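Local coordinates for nicotinate phosphoribosyltransferase (Porphyromonas gingivalis, PDB 2IM5), which probably catalyses the ATP-assisted joining of nicotinate to 5-phosphoribosyl 1-diphosphate, giving nicotinate ribonucleotide on the way to NAD(+), at residues A[234-239]-A[267-272]; A[149-154]-A[308-313]. All coordinates share one frame; numbering follows the deposited sequence.

Interaction 1: A[234-239]-A[267-272]; sequences EDWINV and MLFTSL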
ATOM      1  N   GLU A 234     -13.358 -13.728  -0.113  1.00 14.68           N
ATOM      2  CA  GLU A 234     -13.938 -14.622  -1.114  1.00 17.64           C
ATOM      3  C   GLU A 234     -13.728 -14.063  -2.519  1.00 18.34           C
ATOM      4  O   GLU A 234     -13.419 -14.811  -3.447  1.00 17.91           O
ATOM      5  CB  GLU A 234     -15.437 -14.829  -0.865  1.00 20.65           C
ATOM      6  CG  GLU A 234     -15.750 -15.753   0.300  1.00 25.05           C
ATOM      7  CD  GLU A 234     -15.519 -17.221  -0.045  1.00 28.97           C
ATOM      8  OE1 GLU A 234     -16.395 -17.824  -0.702  1.00 31.09           O
ATOM      9  OE2 GLU A 234     -14.461 -17.769   0.326  1.00 27.78           O
ATOM     10  N   ASP A 235     -13.894 -12.749  -2.676  1.00 17.32           N
ATOM     11  CA  ASP A 235     -13.699 -12.131  -3.980  1.00 17.05           C
ATOM     12  C   ASP A 235     -12.230 -12.167  -4.387  1.00 17.09           C
ATOM     13  O   ASP A 235     -11.911 -12.359  -5.559  1.00 16.73           O
ATOM     14  CB  ASP A 235     -14.224 -10.685  -3.979  1.00 18.21           C
ATOM     15  CG  ASP A 235     -15.750 -10.622  -3.957  1.00 20.80           C
ATOM     16  OD1 ASP A 235     -16.389 -11.678  -4.158  1.00 22.55           O
ATOM     17  OD2 ASP A 235     -16.319  -9.528  -3.752  1.00 18.99           O
ATOM     18  N   TRP A 236     -11.332 -11.992  -3.420  1.00 16.49           N
ATOM     19  CA  TRP A 236      -9.905 -12.024  -3.722  1.00 15.24           C
ATOM     20  C   TRP A 236      -9.518 -13.422  -4.220  1.00 15.50           C
ATOM     21  O   TRP A 236      -8.702 -13.575  -5.139  1.00 14.17           O
ATOM     22  CB  TRP A 236      -9.095 -11.660  -2.475  1.00 15.22           C
ATOM     23  CG  TRP A 236      -7.641 -11.405  -2.748  1.00 15.58           C
ATOM     24  CD1 TRP A 236      -6.601 -12.243  -2.485  1.00 16.77           C
ATOM     25  CD2 TRP A 236      -7.066 -10.219  -3.316  1.00 16.71           C
ATOM     26  NE1 TRP A 236      -5.409 -11.656  -2.851  1.00 17.17           N
ATOM     27  CE2 TRP A 236      -5.666 -10.412  -3.362  1.00 16.21           C
ATOM     28  CE3 TRP A 236      -7.598  -9.011  -3.791  1.00 16.73           C
ATOM     29  CZ2 TRP A 236      -4.790  -9.445  -3.861  1.00 16.72           C
ATOM     30  CZ3 TRP A 236      -6.724  -8.045  -4.287  1.00 17.63           C
ATOM     31  CH2 TRP A 236      -5.337  -8.267  -4.317  1.00 16.46           C
ATOM     32  N   ILE A 237     -10.109 -14.439  -3.607  1.00 14.61           N
ATOM     33  CA  ILE A 237      -9.846 -15.818  -3.996  1.00 15.72           C
ATOM     34  C   ILE A 237     -10.410 -16.072  -5.393  1.00 16.15           C
ATOM     35  O   ILE A 237      -9.799 -16.771  -6.210  1.00 16.01           O
ATOM     36  CB  ILE A 237     -10.489 -16.799  -2.999  1.00 17.03           C
ATOM     37  CG1 ILE A 237      -9.781 -16.683  -1.646  1.00 17.35           C
ATOM     38  CG2 ILE A 237     -10.416 -18.229  -3.539  1.00 15.66           C
ATOM     39  CD1 ILE A 237     -10.537 -17.336  -0.510  1.00 16.75           C
ATOM     40  N   ASN A 238     -11.579 -15.502  -5.672  1.00 15.07           N
ATOM     41  CA  ASN A 238     -12.178 -15.666  -6.995  1.00 15.72           C
ATOM     42  C   ASN A 238     -11.241 -15.093  -8.046  1.00 16.86           C
ATOM     43  O   ASN A 238     -11.076 -15.657  -9.125  1.00 19.84           O
ATOM     44  CB  ASN A 238     -13.525 -14.945  -7.069  1.00 13.84           C
ATOM     45  CG  ASN A 238     -14.112 -14.928  -8.483  1.00 16.73           C
ATOM     46  OD1 ASN A 238     -13.664 -14.173  -9.357  1.00 14.24           O
ATOM     47  ND2 ASN A 238     -15.114 -15.771  -8.713  1.00 14.98           N
ATOM     48  N   VAL A 239     -10.612 -13.971  -7.723  1.00 15.99           N
ATOM     49  CA  VAL A 239      -9.716 -13.333  -8.667  1.00 15.24           C
ATOM     50  C   VAL A 239      -8.358 -14.020  -8.806  1.00 16.60           C
ATOM     51  O   VAL A 239      -7.890 -14.246  -9.921  1.00 15.17           O
ATOM     52  CB  VAL A 239      -9.483 -11.845  -8.279  1.00 15.49           C
ATOM     53  CG1 VAL A 239      -8.490 -11.190  -9.239  1.00 13.09           C
ATOM     54  CG2 VAL A 239     -10.815 -11.087  -8.281  1.00  9.93           C
ATOM     55  N   MET A 267      -7.287 -21.512   6.855  1.00 19.46           N
ATOM     56  CA  MET A 267      -6.510 -22.605   6.273  1.00 21.14           C
ATOM     57  C   MET A 267      -5.932 -22.259   4.906  1.00 21.79           C
ATOM     58  O   MET A 267      -4.796 -22.620   4.594  1.00 21.21           O
ATOM     59  CB  MET A 267      -7.373 -23.860   6.138  1.00 19.97           C
ATOM     60  CG  MET A 267      -7.773 -24.504   7.466  1.00 23.20           C
ATOM     61  SD  MET A 267      -8.832 -25.918   7.172  1.00 21.75           S
ATOM     62  CE  MET A 267     -10.275 -25.136   6.798  1.00 27.50           C
ATOM     63  N   LEU A 268      -6.713 -21.549   4.097  1.00 21.10           N
ATOM     64  CA  LEU A 268      -6.284 -21.174   2.754  1.00 21.89           C
ATOM     65  C   LEU A 268      -5.233 -20.058   2.685  1.00 22.94           C
ATOM     66  O   LEU A 268      -4.241 -20.186   1.966  1.00 22.92           O
ATOM     67  CB  LEU A 268      -7.506 -20.785   1.919  1.00 22.97           C
ATOM     68  CG  LEU A 268      -7.285 -20.315   0.482  1.00 24.93           C
ATOM     69  CD1 LEU A 268      -6.466 -21.335  -0.291  1.00 24.20           C
ATOM     70  CD2 LEU A 268      -8.640 -20.120  -0.179  1.00 25.96           C
ATOM     71  N   PHE A 269      -5.451 -18.957   3.401  1.00 23.16           N
ATOM     72  CA  PHE A 269      -4.480 -17.862   3.393  1.00 22.43           C
ATOM     73  C   PHE A 269      -3.239 -18.308   4.152  1.00 21.63           C
ATOM     74  O   PHE A 269      -3.337 -18.953   5.197  1.00 20.57           O
ATOM     75  CB  PHE A 269      -5.088 -16.616   4.028  1.00 23.21           C
ATOM     76  CG  PHE A 269      -6.078 -15.921   3.141  1.00 25.66           C
ATOM     77  CD1 PHE A 269      -5.662 -14.937   2.255  1.00 28.13           C
ATOM     78  CD2 PHE A 269      -7.418 -16.294   3.144  1.00 25.13           C
ATOM     79  CE1 PHE A 269      -6.571 -14.328   1.374  1.00 30.03           C
ATOM     80  CE2 PHE A 269      -8.332 -15.700   2.274  1.00 27.09           C
ATOM     81  CZ  PHE A 269      -7.911 -14.714   1.384  1.00 28.21           C
ATOM     82  N   THR A 270      -2.071 -17.976   3.616  1.00 21.73           N
ATOM     83  CA  THR A 270      -0.812 -18.373   4.245  1.00 21.46           C
ATOM     84  C   THR A 270      -0.324 -17.365   5.259  1.00 19.98           C
ATOM     85  O   THR A 270       0.504 -17.689   6.102  1.00 19.67           O
ATOM     86  CB  THR A 270       0.314 -18.545   3.210  1.00 21.40           C
ATOM     87  OG1 THR A 270       0.506 -17.307   2.513  1.00 23.77           O
ATOM     88  CG2 THR A 270      -0.030 -19.640   2.213  1.00 22.41           C
ATOM     89  N   SER A 271      -0.833 -16.143   5.187  1.00 20.07           N
ATOM     90  CA  SER A 271      -0.370 -15.129   6.113  1.00 21.35           C
ATOM     91  C   SER A 271      -1.313 -13.968   6.387  1.00 21.99           C
ATOM     92  O   SER A 271      -2.272 -13.720   5.649  1.00 22.87           O
ATOM     93  CB  SER A 271       0.969 -14.583   5.611  1.00 21.65           C
ATOM     94  OG  SER A 271       0.848 -14.183   4.258  1.00 22.40           O
ATOM     95  N   LEU A 272      -1.011 -13.261   7.471  1.00 21.01           N
ATOM     96  CA  LEU A 272      -1.775 -12.100   7.891  1.00 21.69           C
ATOM     97  C   LEU A 272      -0.815 -10.926   7.847  1.00 21.87           C
ATOM     98  O   LEU A 272       0.401 -11.102   7.903  1.00 22.21           O
ATOM     99  CB  LEU A 272      -2.268 -12.270   9.329  1.00 20.09           C
ATOM    100  CG  LEU A 272      -3.009 -13.562   9.668  1.00 21.67           C
ATOM    101  CD1 LEU A 272      -3.253 -13.623  11.177  1.00 21.05           C
ATOM    102  CD2 LEU A 272      -4.324 -13.633   8.895  1.00 21.07           C
TER

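Interaction 2: A[149-154]-A[308-313]; sequences RSKGEL and LTPQRA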
ATOM      1  N   ARG A 149      23.741   0.630   3.404  1.00 28.51           N
ATOM      2  CA  ARG A 149      24.604  -0.538   3.437  1.00 31.29           C
ATOM      3  C   ARG A 149      24.527  -1.182   4.819  1.00 30.75           C
ATOM      4  O   ARG A 149      24.397  -2.399   4.940  1.00 30.93           O
ATOM      5  CB  ARG A 149      26.054  -0.162   3.121  1.00 34.04           C
ATOM      6  CG  ARG A 149      26.999  -1.331   3.323  1.00 42.12           C
ATOM      7  CD  ARG A 149      28.433  -1.025   2.915  1.00 48.14           C
ATOM      8  NE  ARG A 149      29.302  -2.173   3.186  1.00 51.89           N
ATOM      9  CZ  ARG A 149      30.599  -2.230   2.892  1.00 52.89           C
ATOM     10  NH1 ARG A 149      31.206  -1.200   2.307  1.00 53.68           N
ATOM     11  NH2 ARG A 149      31.290  -3.325   3.184  1.00 52.38           N
ATOM     12  N   SER A 150      24.590  -0.361   5.863  1.00 29.42           N
ATOM     13  CA  SER A 150      24.534  -0.876   7.226  1.00 30.08           C
ATOM     14  C   SER A 150      23.235  -1.615   7.469  1.00 29.56           C
ATOM     15  O   SER A 150      23.233  -2.700   8.046  1.00 30.27           O
ATOM     16  CB  SER A 150      24.664   0.262   8.238  1.00 31.23           C
ATOM     17  OG  SER A 150      25.897   0.930   8.076  1.00 34.60           O
ATOM     18  N   LYS A 151      22.129  -1.016   7.043  1.00 28.27           N
ATOM     19  CA  LYS A 151      20.824  -1.641   7.211  1.00 28.31           C
ATOM     20  C   LYS A 151      20.769  -2.988   6.493  1.00 26.80           C
ATOM     21  O   LYS A 151      20.306  -3.974   7.054  1.00 27.60           O
ATOM     22  CB  LYS A 151      19.730  -0.716   6.675  1.00 29.13           C
ATOM     23  CG  LYS A 151      19.561   0.564   7.473  1.00 28.61           C
ATOM     24  CD  LYS A 151      18.605   1.524   6.770  1.00 27.97           C
ATOM     25  CE  LYS A 151      18.491   2.830   7.529  1.00 26.72           C
ATOM     26  NZ  LYS A 151      17.652   3.813   6.797  1.00 26.66           N
ATOM     27  N   GLY A 152      21.251  -3.024   5.256  1.00 27.38           N
ATOM     28  CA  GLY A 152      21.255  -4.259   4.501  1.00 29.06           C
ATOM     29  C   GLY A 152      22.048  -5.353   5.197  1.00 30.77           C
ATOM     30  O   GLY A 152      21.572  -6.483   5.339  1.00 28.87           O
ATOM     31  N   GLU A 153      23.259  -5.018   5.642  1.00 32.64           N
ATOM     32  CA  GLU A 153      24.113  -5.994   6.315  1.00 34.27           C
ATOM     33  C   GLU A 153      23.456  -6.491   7.597  1.00 33.33           C
ATOM     34  O   GLU A 153      23.526  -7.678   7.923  1.00 33.71           O
ATOM     35  CB  GLU A 153      25.488  -5.382   6.609  1.00 37.59           C
ATOM     36  CG  GLU A 153      26.224  -4.920   5.342  1.00 45.62           C
ATOM     37  CD  GLU A 153      27.579  -4.257   5.619  1.00 50.34           C
ATOM     38  OE1 GLU A 153      27.644  -3.347   6.477  1.00 52.35           O
ATOM     39  OE2 GLU A 153      28.580  -4.636   4.964  1.00 54.75           O
ATOM     40  N   LEU A 154      22.798  -5.587   8.315  1.00 31.17           N
ATOM     41  CA  LEU A 154      22.123  -5.957   9.551  1.00 31.51           C
ATOM     42  C   LEU A 154      20.999  -6.965   9.296  1.00 32.14           C
ATOM     43  O   LEU A 154      20.908  -7.989   9.978  1.00 32.65           O
ATOM     44  CB  LEU A 154      21.546  -4.710  10.227  1.00 31.90           C
ATOM     45  CG  LEU A 154      20.851  -4.932  11.575  1.00 32.53           C
ATOM     46  CD1 LEU A 154      21.877  -5.321  12.637  1.00 32.97           C
ATOM     47  CD2 LEU A 154      20.130  -3.661  11.992  1.00 31.84           C
ATOM     48  N   LEU A 308       8.194   0.512  10.326  1.00 27.81           N
ATOM     49  CA  LEU A 308       9.330  -0.234  10.837  1.00 28.11           C
ATOM     50  C   LEU A 308      10.706   0.338  10.537  1.00 28.42           C
ATOM     51  O   LEU A 308      10.883   1.155   9.624  1.00 28.26           O
ATOM     52  CB  LEU A 308       9.282  -1.664  10.301  1.00 27.64           C
ATOM     53  CG  LEU A 308       8.071  -2.513  10.672  1.00 27.72           C
ATOM     54  CD1 LEU A 308       8.140  -3.842   9.947  1.00 26.96           C
ATOM     55  CD2 LEU A 308       8.039  -2.725  12.181  1.00 28.94           C
ATOM     56  N   THR A 309      11.668  -0.115  11.337  1.00 28.44           N
ATOM     57  CA  THR A 309      13.078   0.222  11.187  1.00 27.69           C
ATOM     58  C   THR A 309      13.717  -1.160  11.248  1.00 28.36           C
ATOM     59  O   THR A 309      13.127  -2.094  11.795  1.00 27.03           O
ATOM     60  CB  THR A 309      13.622   1.064  12.362  1.00 27.77           C
ATOM     61  OG1 THR A 309      13.602   0.284  13.564  1.00 25.73           O
ATOM     62  CG2 THR A 309      12.794   2.321  12.548  1.00 26.92           C
ATOM     63  N   PRO A 310      14.911  -1.321  10.668  1.00 29.44           N
ATOM     64  CA  PRO A 310      15.541  -2.641  10.717  1.00 29.80           C
ATOM     65  C   PRO A 310      15.618  -3.189  12.144  1.00 29.99           C
ATOM     66  O   PRO A 310      15.325  -4.360  12.389  1.00 28.91           O
ATOM     67  CB  PRO A 310      16.912  -2.379  10.107  1.00 30.93           C
ATOM     68  CG  PRO A 310      16.599  -1.335   9.070  1.00 30.37           C
ATOM     69  CD  PRO A 310      15.685  -0.394   9.822  1.00 29.50           C
ATOM     70  N   GLN A 311      15.991  -2.333  13.086  1.00 30.54           N
ATOM     71  CA  GLN A 311      16.108  -2.753  14.474  1.00 32.13           C
ATOM     72  C   GLN A 311      14.780  -3.201  15.067  1.00 31.94           C
ATOM     73  O   GLN A 311      14.722  -4.188  15.793  1.00 31.83           O
ATOM     74  CB  GLN A 311      16.699  -1.626  15.324  1.00 34.63           C
ATOM     75  CG  GLN A 311      16.969  -2.030  16.771  1.00 38.27           C
ATOM     76  CD  GLN A 311      17.765  -3.331  16.885  1.00 40.30           C
ATOM     77  OE1 GLN A 311      18.819  -3.493  16.255  1.00 42.10           O
ATOM     78  NE2 GLN A 311      17.263  -4.263  17.697  1.00 40.77           N
ATOM     79  N   ARG A 312      13.710  -2.473  14.770  1.00 31.83           N
ATOM     80  CA  ARG A 312      12.400  -2.843  15.278  1.00 32.69           C
ATOM     81  C   ARG A 312      11.969  -4.188  14.681  1.00 30.94           C
ATOM     82  O   ARG A 312      11.295  -4.984  15.337  1.00 31.69           O
ATOM     83  CB  ARG A 312      11.369  -1.770  14.930  1.00 36.27           C
ATOM     84  CG  ARG A 312       9.980  -2.078  15.450  1.00 43.40           C
ATOM     85  CD  ARG A 312       9.875  -1.853  16.949  1.00 49.30           C
ATOM     86  NE  ARG A 312       9.933  -0.428  17.283  1.00 55.41           N
ATOM     87  CZ  ARG A 312       9.798   0.067  18.515  1.00 58.68           C
ATOM     88  NH1 ARG A 312       9.596  -0.744  19.551  1.00 59.69           N
ATOM     89  NH2 ARG A 312       9.858   1.381  18.713  1.00 59.44           N
ATOM     90  N   ALA A 313      12.358  -4.434  13.434  1.00 28.55           N
ATOM     91  CA  ALA A 313      12.018  -5.688  12.772  1.00 27.82           C
ATOM     92  C   ALA A 313      12.685  -6.844  13.516  1.00 26.62           C
ATOM     93  O   ALA A 313      12.079  -7.901  13.731  1.00 23.11           O
ATOM     94  CB  ALA A 313      12.480  -5.660  11.316  1.00 27.46           C
TER

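Interaction 1: A[234-239]-A[267-272]
The ring of F269 has W236 at its edge, CD1 of the indole lying 4.4 Å from CE1 of F269 near the phenyl plane, while the I237 side chain reaches the same ring obliquely, its CD1 3.9 Å from CE2 of F269. Round the indole, W215 packs edge-to-face and Y240 meets it with the planes about 55° apart; NE1 is satisfied by the backbone O of L244. The tightest touch joins I237 and L268 tip to tip, CD1 of I237 standing 3.4 Å from CD2 of L268, closer than usual for two methyl carbons. CG1 of I237, beside the backbone N (chi1 -67°), sends CD1 across to both partners. F269 follows helix 263-268, and its ring reaches back to helix 228-240 from the turn that leads into strand 271-274 of the parallel sheet. Helix 228-240 is thus packed against the helix-to-strand turn in the barrel-like domain of the NAPRTase family. L268 is exposed and F269 buried, so the contact runs from surface to interior. All three cross-contacts are carbon on carbon: the join rests on shape and exclusion of water, with no polar bond between the segments.

Interaction 2: A[149-154]-A[308-313]
P310 presses its pyrrolidine ring between K151 and L154, residues three apart on helix 141-157. CG of P310 lies 3.9 Å from CG of K151 and almost as close to K151 CB, so the lysine touches through the root of its chain, and the two side chains cross at a slant. The L154 side chain crosses that of P310 at about a right angle, with CD2 of L154 3.9 Å from CB of P310; its CG lies anti to the backbone N (chi1 -178°), directing the branch at the proline. The CA atoms of K151 and P310 are 6.4 Å apart. Beyond CG the lysine runs extended to NZ, whose charge is held by a hydrogen bond to the backbone O of N333 in helix 332-335 and a salt bridge to D337 just beyond it. P310 is the first residue of helix 310-320, a position that suits proline because no amide hydrogen is needed there. T309 is the N-cap, its OG1 accepting from N of R312 at 3.0 Å. This helix follows strand 301-304 of the parallel sheet and leads to strand 325-330, a beta-alpha-beta crossover in the barrel-like domain. The solvent side is looser: Q311 is exposed and L154 partly so, and OE1 of Q311 comes no nearer than 4.5 Å to CD2 of L154.

How the interactions relate
Interactions 1 and 2 lie in separate places, their centres 30 Å apart and their nearest atoms about 11 Å apart, with no direct touch. Along the chain, 234-239 and 267-272 both fall within the span that runs from 149-154 to 308-313. The parallel sheet connects them: strand 271-274, entered from interaction 1, neighbours strand 301-304, which precedes the proline-headed helix of interaction 2. Both are partly buried, their centres 18 and 21 Å from the chain centre. H213, predicted to be autophosphorylated and unmodified here, begins helix 213-223, whose W215 packs on W236 of interaction 1.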